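Hypothetical protein (Bacteroides fragilis, PDB 4JJA) is of unknown function but may act as a beta-N-acetylmuramidase that cleaves peptidoglycan. Local coordinates at residues A[4-9]-A[203-208]; A[114-119]-A[326-331]; A[129-134]-A[191-196]. All coordinates share one frame; numbering follows the deposited sequence. Where two conformers were deposited one is given.

Contact 1 of 3, residues A[4-9]-A[203-208]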
loop_
_atom_site.group_PDB
_atom_site.type_symbol
_atom_site.label_atom_id
_atom_site.label_comp_id
_atom_site.label_asym_id
_atom_site.label_seq_id
_atom_site.Cartn_x
_atom_site.Cartn_y
_atom_site.Cartn_z
ATOM N N SER A 4 -19.050 0.980 -17.741
ATOM C CA SER A 4 -18.797 -0.444 -17.446
ATOM C C SER A 4 -17.512 -0.575 -16.623
ATOM O O SER A 4 -16.966 0.427 -16.124
ATOM C CB SER A 4 -18.792 -1.292 -18.744
ATOM O OG SER A 4 -18.157 -0.642 -19.833
ATOM N N ASP A 5 -17.068 -1.813 -16.480
ATOM C CA ASP A 5 -16.119 -2.225 -15.463
ATOM C C ASP A 5 -14.701 -1.797 -15.782
ATOM O O ASP A 5 -14.333 -1.602 -16.931
ATOM C CB ASP A 5 -16.139 -3.724 -15.336
ATOM C CG ASP A 5 -17.451 -4.230 -14.778
ATOM O OD1 ASP A 5 -18.253 -3.393 -14.276
ATOM O OD2 ASP A 5 -17.669 -5.451 -14.849
ATOM N N VAL A 6 -13.929 -1.639 -14.720
ATOM C CA VAL A 6 -12.525 -1.272 -14.902
ATOM C C VAL A 6 -11.824 -2.297 -15.769
ATOM O O VAL A 6 -11.979 -3.485 -15.561
ATOM C CB VAL A 6 -11.794 -1.144 -13.542
ATOM C CG1 VAL A 6 -10.306 -0.971 -13.782
ATOM C CG2 VAL A 6 -12.338 0.027 -12.763
ATOM N N ILE A 7 -11.017 -1.820 -16.704
ATOM C CA ILE A 7 -10.144 -2.697 -17.485
ATOM C C ILE A 7 -8.719 -2.318 -17.056
ATOM O O ILE A 7 -8.217 -1.232 -17.342
ATOM C CB ILE A 7 -10.330 -2.511 -19.007
ATOM C CG1 ILE A 7 -11.772 -2.726 -19.426
ATOM C CG2 ILE A 7 -9.377 -3.398 -19.798
ATOM C CD1 ILE A 7 -12.059 -2.352 -20.896
ATOM N N ILE A 8 -8.064 -3.221 -16.354
ATOM C CA ILE A 8 -6.725 -2.937 -15.855
ATOM C C ILE A 8 -5.722 -2.919 -17.017
ATOM O O ILE A 8 -5.992 -3.419 -18.120
ATOM C CB ILE A 8 -6.285 -3.930 -14.776
ATOM C CG1 ILE A 8 -6.164 -5.346 -15.337
ATOM C CG2 ILE A 8 -7.213 -3.848 -13.524
ATOM C CD1 ILE A 8 -5.526 -6.345 -14.359
ATOM N N GLY A 9 -4.558 -2.324 -16.786
ATOM C CA GLY A 9 -3.526 -2.238 -17.800
ATOM C C GLY A 9 -3.190 -3.619 -18.381
ATOM O O GLY A 9 -3.022 -3.754 -19.581
ATOM N N LYS A 203 -8.678 1.499 -18.058
ATOM C CA LYS A 203 -9.853 2.100 -18.709
ATOM C C LYS A 203 -11.039 1.988 -17.779
ATOM O O LYS A 203 -11.072 1.114 -16.910
ATOM C CB LYS A 203 -10.178 1.425 -20.020
ATOM C CG LYS A 203 -9.056 1.570 -21.042
ATOM C CD LYS A 203 -9.399 0.886 -22.371
ATOM C CE LYS A 203 -8.471 1.300 -23.486
ATOM N NZ LYS A 203 -8.060 2.735 -23.475
ATOM N N ASN A 204 -12.001 2.887 -17.959
ATOM C CA ASN A 204 -13.219 2.947 -17.137
ATOM C C ASN A 204 -12.882 3.143 -15.679
ATOM O O ASN A 204 -13.438 2.506 -14.798
ATOM C CB ASN A 204 -14.080 1.705 -17.355
ATOM C CG ASN A 204 -14.403 1.468 -18.814
ATOM O OD1 ASN A 204 -14.590 2.429 -19.604
ATOM N ND2 ASN A 204 -14.457 0.193 -19.188
ATOM N N TYR A 205 -11.956 4.062 -15.448
ATOM C CA TYR A 205 -11.458 4.325 -14.080
ATOM C C TYR A 205 -11.239 5.811 -13.857
ATOM O O TYR A 205 -10.578 6.482 -14.648
ATOM C CB TYR A 205 -10.114 3.585 -13.862
ATOM C CG TYR A 205 -9.568 3.746 -12.462
ATOM C CD1 TYR A 205 -10.237 3.253 -11.356
ATOM C CD2 TYR A 205 -8.355 4.386 -12.241
ATOM C CE1 TYR A 205 -9.727 3.482 -10.087
ATOM C CE2 TYR A 205 -7.835 4.589 -10.952
ATOM C CZ TYR A 205 -8.509 4.093 -9.884
ATOM O OH TYR A 205 -7.997 4.311 -8.598
ATOM N N THR A 206 -11.840 6.327 -12.772
ATOM C CA THR A 206 -11.621 7.676 -12.298
ATOM C C THR A 206 -11.202 7.580 -10.840
ATOM O O THR A 206 -11.327 6.531 -10.194
ATOM C CB THR A 206 -12.906 8.531 -12.365
ATOM O OG1 THR A 206 -13.805 8.051 -11.377
ATOM C CG2 THR A 206 -13.525 8.469 -13.784
ATOM N N HIS A 207 -10.814 8.720 -10.275
ATOM C CA HIS A 207 -10.580 8.843 -8.817
ATOM C C HIS A 207 -11.842 8.954 -7.956
ATOM O O HIS A 207 -11.795 9.334 -6.768
ATOM C CB HIS A 207 -9.597 9.960 -8.531
ATOM C CG HIS A 207 -8.203 9.626 -8.933
ATOM N ND1 HIS A 207 -7.364 8.878 -8.129
ATOM C CD2 HIS A 207 -7.506 9.896 -10.062
ATOM C CE1 HIS A 207 -6.201 8.726 -8.744
ATOM N NE2 HIS A 207 -6.262 9.323 -9.923
ATOM N N GLN A 208 -12.970 8.616 -8.549
ATOM C CA GLN A 208 -14.167 8.216 -7.771
ATOM C C GLN A 208 -14.556 6.774 -7.862
ATOM O O GLN A 208 -15.404 6.334 -7.073
ATOM C CB GLN A 208 -15.365 9.072 -8.203
ATOM C CG GLN A 208 -15.271 10.478 -7.724
ATOM C CD GLN A 208 -16.506 11.298 -8.100
ATOM O OE1 GLN A 208 -17.568 11.103 -7.519
ATOM N NE2 GLN A 208 -16.371 12.176 -9.068
HETATM O O HOH W 1 -15.780 1.637 -13.889
#
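Asn204 reaches across to the backbone of Ser4 and Asp5, and its side chain, followed outward, shows how one amide can fasten the first ordered residues of a chain. CB lies against two carbonyl oxygens, 3.4 Å from Ser4 O and slightly nearer Asp5 O. With CG anti to its own carbonyl carbon (chi1 -54°), the amide swings over Asp5, and ND2 donates to Asp5 O at 2.9 Å. That bond is nearly straight, 163° at the hydrogen; the oxygen lies close to the amide plane, whereas ND2 stands tilted from the plane of the Asp5 carbonyl. The same nitrogen touches the tip of Ile7, whose CD1 is 3.9 Å from Asn204 ND2.

Beside this amide, Ile7 and Lys203 form a single antiparallel hydrogen-bonded bridge. Ile7 N gives to Lys203 O, and Lys203 N returns the bond to Ile7 O, each at 2.9 Å. Val6 turns its CG2 to Asn204 O at 3.4 Å and rests it obliquely by the ring of Tyr205, whose hydroxyl is bonded to the backbone of Asn144. A water donates to both Ser4 O and Asn204 O. The contact thus joins the lead-in to helix 13-20 to the loop after strand 197-200, an outermost strand of the parallel sheet. Since the direct hydrogen bonds between the segments all end on main-chain oxygens, segment 4-9 is held largely through its backbone.

Contact 2 of 3, residues A[114-119]-A[326-331]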
loop_
_atom_site.group_PDB
_atom_site.type_symbol
_atom_site.label_atom_id
_atom_site.label_comp_id
_atom_site.label_asym_id
_atom_site.label_seq_id
_atom_site.Cartn_x
_atom_site.Cartn_y
_atom_site.Cartn_z
ATOM N N LEU A 114 -1.674 3.358 0.676
ATOM C CA LEU A 114 -1.221 3.905 1.928
ATOM C C LEU A 114 0.277 4.106 1.919
ATOM O O LEU A 114 1.051 3.283 1.438
ATOM C CB LEU A 114 -1.559 2.961 3.092
ATOM C CG LEU A 114 -2.936 3.137 3.695
ATOM C CD1 LEU A 114 -3.090 4.527 4.323
ATOM C CD2 LEU A 114 -4.028 2.762 2.689
ATOM N N ARG A 115 0.691 5.196 2.540
ATOM C CA ARG A 115 2.136 5.487 2.654
ATOM C C ARG A 115 2.929 4.413 3.394
ATOM O O ARG A 115 4.090 4.215 3.129
ATOM C CB ARG A 115 2.309 6.843 3.310
ATOM C CG ARG A 115 3.703 7.394 3.293
ATOM C CD ARG A 115 3.780 8.749 3.938
ATOM N NE ARG A 115 3.510 8.699 5.346
ATOM C CZ ARG A 115 2.903 9.662 6.047
ATOM N NH1 ARG A 115 2.450 10.766 5.463
ATOM N NH2 ARG A 115 2.706 9.480 7.371
ATOM N N PHE A 116 2.293 3.712 4.318
ATOM C CA PHE A 116 2.926 2.690 5.114
ATOM C C PHE A 116 2.693 1.285 4.594
ATOM O O PHE A 116 3.109 0.312 5.241
ATOM C CB PHE A 116 2.620 2.838 6.613
ATOM C CG PHE A 116 1.200 3.169 6.959
ATOM C CD1 PHE A 116 0.171 2.270 6.697
ATOM C CD2 PHE A 116 0.891 4.369 7.583
ATOM C CE1 PHE A 116 -1.157 2.559 7.045
ATOM C CE2 PHE A 116 -0.425 4.658 7.929
ATOM C CZ PHE A 116 -1.444 3.767 7.643
ATOM N N TYR A 117 2.128 1.159 3.372
ATOM C CA TYR A 117 2.051 -0.113 2.637
ATOM C C TYR A 117 3.094 0.019 1.542
ATOM O O TYR A 117 2.951 0.868 0.669
ATOM C CB TYR A 117 0.664 -0.303 2.096
ATOM C CG TYR A 117 0.403 -1.719 1.597
ATOM C CD1 TYR A 117 -0.106 -2.665 2.451
ATOM C CD2 TYR A 117 0.569 -2.073 0.267
ATOM C CE1 TYR A 117 -0.393 -3.930 2.056
ATOM C CE2 TYR A 117 0.299 -3.354 -0.178
ATOM C CZ TYR A 117 -0.188 -4.288 0.734
ATOM O OH TYR A 117 -0.469 -5.551 0.257
ATOM N N THR A 118 4.091 -0.878 1.587
ATOM C CA THR A 118 5.463 -0.615 1.092
ATOM C C THR A 118 5.850 -0.981 -0.306
ATOM O O THR A 118 7.004 -0.807 -0.687
ATOM C CB THR A 118 6.545 -1.297 1.998
ATOM O OG1 THR A 118 6.448 -2.724 1.945
ATOM C CG2 THR A 118 6.393 -0.818 3.431
ATOM N N TYR A 119 4.918 -1.470 -1.099
ATOM C CA TYR A 119 5.279 -1.856 -2.479
ATOM C C TYR A 119 5.837 -0.676 -3.278
ATOM O O TYR A 119 6.737 -0.866 -4.072
ATOM C CB TYR A 119 4.110 -2.434 -3.263
ATOM C CG TYR A 119 3.547 -3.725 -2.756
ATOM C CD1 TYR A 119 4.272 -4.549 -1.893
ATOM C CD2 TYR A 119 2.280 -4.121 -3.154
ATOM C CE1 TYR A 119 3.711 -5.770 -1.442
ATOM C CE2 TYR A 119 1.745 -5.309 -2.716
ATOM C CZ TYR A 119 2.464 -6.105 -1.845
ATOM O OH TYR A 119 1.933 -7.318 -1.394
ATOM N N GLU A 326 5.449 8.056 15.220
ATOM C CA GLU A 326 5.711 9.168 14.329
ATOM C C GLU A 326 6.111 8.725 12.929
ATOM O O GLU A 326 5.893 9.447 11.949
ATOM C CB GLU A 326 6.735 10.115 14.920
ATOM C CG GLU A 326 6.171 11.100 15.935
ATOM C CD GLU A 326 5.663 10.523 17.212
ATOM O OE1 GLU A 326 6.045 9.378 17.580
ATOM O OE2 GLU A 326 4.906 11.221 17.899
ATOM N N LEU A 327 6.761 7.555 12.830
ATOM C CA LEU A 327 7.110 7.042 11.530
ATOM C C LEU A 327 5.892 6.659 10.685
ATOM O O LEU A 327 5.928 6.738 9.461
ATOM C CB LEU A 327 8.101 5.881 11.631
ATOM C CG LEU A 327 9.382 6.184 12.450
ATOM C CD1 LEU A 327 10.335 4.975 12.448
ATOM C CD2 LEU A 327 10.120 7.426 11.958
ATOM N N LEU A 328 4.819 6.258 11.363
ATOM C CA LEU A 328 3.541 5.936 10.721
ATOM C C LEU A 328 2.732 7.189 10.400
ATOM O O LEU A 328 2.292 7.363 9.282
ATOM C CB LEU A 328 2.731 4.955 11.569
ATOM C CG LEU A 328 3.332 3.552 11.716
ATOM C CD1 LEU A 328 2.620 2.779 12.848
ATOM C CD2 LEU A 328 3.244 2.755 10.430
ATOM N N VAL A 329 2.574 8.073 11.395
ATOM C CA VAL A 329 1.710 9.243 11.183
ATOM C C VAL A 329 2.387 10.348 10.413
ATOM O O VAL A 329 1.736 11.061 9.645
ATOM C CB VAL A 329 1.131 9.829 12.475
ATOM C CG1 VAL A 329 0.096 8.891 12.965
ATOM C CG2 VAL A 329 2.163 10.062 13.551
ATOM N N GLY A 330 3.705 10.488 10.592
ATOM C CA GLY A 330 4.519 11.390 9.779
ATOM C C GLY A 330 4.789 12.776 10.304
ATOM O O GLY A 330 5.426 13.557 9.646
ATOM N N THR A 331 4.304 13.051 11.507
ATOM C CA THR A 331 4.480 14.355 12.158
ATOM C C THR A 331 4.391 14.144 13.656
ATOM O O THR A 331 3.835 13.150 14.134
ATOM C CB THR A 331 3.383 15.343 11.716
ATOM O OG1 THR A 331 3.716 16.594 12.252
ATOM C CG2 THR A 331 1.988 14.958 12.190
HETATM O O HOH W 2 4.501 6.563 6.908
#
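Arg115 NH2 is gripped by two consecutive carbonyls at the end of helix 325-329, Leu328 O and Val329 O, each 2.9 Å from that nitrogen. The two bonds differ in quality. Val329 O lies in the guanidinium plane and the N-H points to it at 153°, yet the nitrogen stands almost directly above the plane of that carbonyl. Leu328 O is somewhat tilted from the guanidinium plane and takes a more bent bond, 136° at the hydrogen. Next along the same edge, Arg115 NE donates to a water at 2.8 Å, and this water donates in turn to Leu327 O, so three successive carbonyls are engaged. A bend at chi3 (67°) in an otherwise extended chain turns the guanidinium edge to the helix. Its remaining nitrogen, NH1, is held by the carbonyls of Ile168 and Pro153, which leaves the buried group little freedom to rotate.

Here a charged side chain from the N-terminal family region, on the type I turn Leu114 to Tyr117, binds the last carbonyls of a helix from the C-terminal region; the positive charge probably also suits the negative end of the helix dipole. Gly330, with positive phi, takes the chain out of the helix there.

Phe116 adds the apolar share. Its CB meets Leu328 CD2 at 3.9 Å, the two side chains crossing at about a right angle, while the ring turns its edge to Leu328 O, 3.7 Å from Phe116 CD2. A glycerol, probably from the crystallisation liquor, lies near the Leu328 side chain.

Contact 3 of 3, residues A[129-134]-A[191-196]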
loop_
_atom_site.group_PDB
_atom_site.type_symbol
_atom_site.label_atom_id
_atom_site.label_comp_id
_atom_site.label_asym_id
_atom_site.label_seq_id
_atom_site.Cartn_x
_atom_site.Cartn_y
_atom_site.Cartn_z
ATOM N N ALA A 129 17.375 1.909 -9.864
ATOM C CA ALA A 129 18.259 0.952 -10.533
ATOM C C ALA A 129 18.079 1.041 -12.033
ATOM O O ALA A 129 19.040 1.055 -12.797
ATOM C CB ALA A 129 18.029 -0.436 -10.020
ATOM N N CYS A 130 16.836 1.059 -12.493
ATOM C CA CYS A 130 16.582 1.159 -13.917
ATOM C C CYS A 130 17.111 2.463 -14.509
ATOM O O CYS A 130 17.659 2.463 -15.624
ATOM C CB CYS A 130 15.093 0.942 -14.200
ATOM S SG CYS A 130 14.502 -0.783 -14.054
ATOM N N ALA A 131 17.037 3.534 -13.739
ATOM C CA ALA A 131 17.542 4.820 -14.170
ATOM C C ALA A 131 19.058 4.708 -14.347
ATOM O O ALA A 131 19.595 5.128 -15.382
ATOM C CB ALA A 131 17.220 5.950 -13.165
ATOM N N GLU A 132 19.724 4.124 -13.348
ATOM C CA GLU A 132 21.209 4.056 -13.340
ATOM C C GLU A 132 21.671 3.194 -14.524
ATOM O O GLU A 132 22.716 3.472 -15.146
ATOM C CB GLU A 132 21.666 3.475 -11.989
ATOM C CG GLU A 132 23.196 3.442 -11.747
ATOM C CD GLU A 132 23.598 2.848 -10.395
ATOM O OE1 GLU A 132 22.724 2.550 -9.535
ATOM O OE2 GLU A 132 24.827 2.650 -10.203
ATOM N N TYR A 133 20.951 2.116 -14.825
ATOM C CA TYR A 133 21.331 1.145 -15.861
ATOM C C TYR A 133 20.648 1.338 -17.218
ATOM O O TYR A 133 20.759 0.489 -18.100
ATOM C CB TYR A 133 21.117 -0.292 -15.345
ATOM C CG TYR A 133 22.138 -0.706 -14.331
ATOM C CD1 TYR A 133 22.014 -0.371 -13.003
ATOM C CD2 TYR A 133 23.292 -1.395 -14.737
ATOM C CE1 TYR A 133 22.968 -0.733 -12.066
ATOM C CE2 TYR A 133 24.270 -1.763 -13.809
ATOM C CZ TYR A 133 24.103 -1.420 -12.479
ATOM O OH TYR A 133 25.056 -1.776 -11.545
ATOM N N ASP A 134 19.908 2.430 -17.362
ATOM C CA ASP A 134 19.260 2.787 -18.616
ATOM C C ASP A 134 18.237 1.754 -19.098
ATOM O O ASP A 134 18.083 1.555 -20.312
ATOM C CB ASP A 134 20.332 3.077 -19.695
ATOM C CG ASP A 134 19.788 3.846 -20.894
ATOM O OD1 ASP A 134 18.889 4.713 -20.752
ATOM O OD2 ASP A 134 20.274 3.575 -22.009
ATOM N N SER A 191 20.212 10.639 -6.238
ATOM C CA SER A 191 21.083 11.261 -7.252
ATOM C C SER A 191 20.235 11.912 -8.339
ATOM O O SER A 191 20.719 12.202 -9.436
ATOM C CB SER A 191 22.064 10.238 -7.883
ATOM O OG SER A 191 23.031 9.784 -6.945
ATOM N N SER A 192 18.953 12.112 -8.020
ATOM C CA SER A 192 18.023 12.851 -8.852
ATOM C C SER A 192 18.005 12.418 -10.310
ATOM O O SER A 192 17.871 13.221 -11.226
ATOM C CB SER A 192 18.312 14.325 -8.704
ATOM O OG SER A 192 18.359 14.602 -7.312
ATOM N N ARG A 193 18.097 11.110 -10.497
ATOM C CA ARG A 193 17.862 10.538 -11.787
ATOM C C ARG A 193 16.368 10.549 -12.140
ATOM O O ARG A 193 15.514 10.718 -11.267
ATOM C CB ARG A 193 18.356 9.095 -11.826
ATOM C CG ARG A 193 19.839 8.869 -11.464
ATOM C CD ARG A 193 20.011 7.398 -10.979
ATOM N NE ARG A 193 21.255 7.145 -10.236
ATOM C CZ ARG A 193 22.477 7.158 -10.770
ATOM N NH1 ARG A 193 22.671 7.447 -12.062
ATOM N NH2 ARG A 193 23.519 6.908 -9.990
ATOM N N ILE A 194 16.067 10.418 -13.423
ATOM C CA ILE A 194 14.739 10.011 -13.893
ATOM C C ILE A 194 14.810 8.691 -14.646
ATOM O O ILE A 194 15.774 8.407 -15.371
ATOM C CB ILE A 194 14.042 11.075 -14.726
ATOM C CG1 ILE A 194 14.807 11.443 -15.992
ATOM C CG2 ILE A 194 13.749 12.307 -13.817
ATOM C CD1 ILE A 194 14.072 12.490 -16.795
ATOM N N CYS A 195 13.797 7.863 -14.410
ATOM C CA CYS A 195 13.671 6.577 -15.045
ATOM C C CYS A 195 12.730 6.680 -16.243
ATOM O O CYS A 195 11.676 7.333 -16.168
ATOM C CB CYS A 195 13.166 5.567 -13.980
ATOM S SG CYS A 195 12.979 3.893 -14.551
ATOM N N ASP A 196 13.050 6.026 -17.355
ATOM C CA ASP A 196 12.164 5.915 -18.490
ATOM C C ASP A 196 10.963 5.042 -18.074
ATOM O O ASP A 196 11.128 3.858 -17.851
ATOM C CB ASP A 196 12.924 5.276 -19.667
ATOM C CG ASP A 196 12.179 5.306 -20.963
ATOM O OD1 ASP A 196 10.956 5.353 -20.955
ATOM O OD2 ASP A 196 12.842 5.176 -22.051
#
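Ala131 and Cys195 mark the closest approach of the two backbones, their CA atoms 4.3 Å apart, and no hydrogen bond crosses between the segments. Apolar contact carries the centre. Ala131 CB points toward the 191-196 loop and lies 3.6 Å from Arg193 CB, with Ile194 O equally near and Cys195 CB a little farther off. A small side chain lets the extended loop come this close to the helix. Cys195 supplies the deeper part: with its sulfur anti to the backbone N (chi1 -179°), SG runs alongside the helix and meets Cys130 CB at 3.6 Å. Both cysteines also lie against Ile137 of strand 136-140.

Stacking and charge act at the outer side. Arg193 extends from CG to NE along the helix surface, its CD passing 3.8 Å from Ala131 CB, and lays one guanidinium face over the aliphatic part of Glu132, whose CG is 3.9 Å from Arg193 NH2. The carboxylate and guanidinium planes are only 10° apart, stacked rather than edge to edge. Consequently Glu132 OE1 remains 4.5 Å from Arg193 NH2 with no N-H aimed at it, an attraction of charges short of a salt bridge. Glu132 also has a weak, long ion pair with Lys93, and Arg193 one with Asp128.

The helix closes in a Schellman motif with Asp134, at positive phi, as its C-prime residue. Helix 119-132 is the crossover between parallel strands 104-107 and 136-140, and its end packs on the lead-in to strand 197-200, consistent with a Rossmann-like N-terminal region.

The three contacts are well separated, with centres 25 to 30 Å apart and no atoms shared or touching. Contact 3 lies wholly within the N-terminal family region, and the chain between the segments of contact 1, as of contact 2, includes both of its segments. Contacts 1 and 2 alternate along the sequence. Strand 197-200, at one edge of the six-stranded parallel sheet, joins two of the sites: contact 3 precedes it and contact 1 follows it. Helix 119-132 links contacts 2 and 3. Contact 2, its centre about 9 Å from that of the chain, is the one of the three whose segments come from both family regions; the centres of contacts 1 and 3 lie farther out, at about 19 and 23 Å.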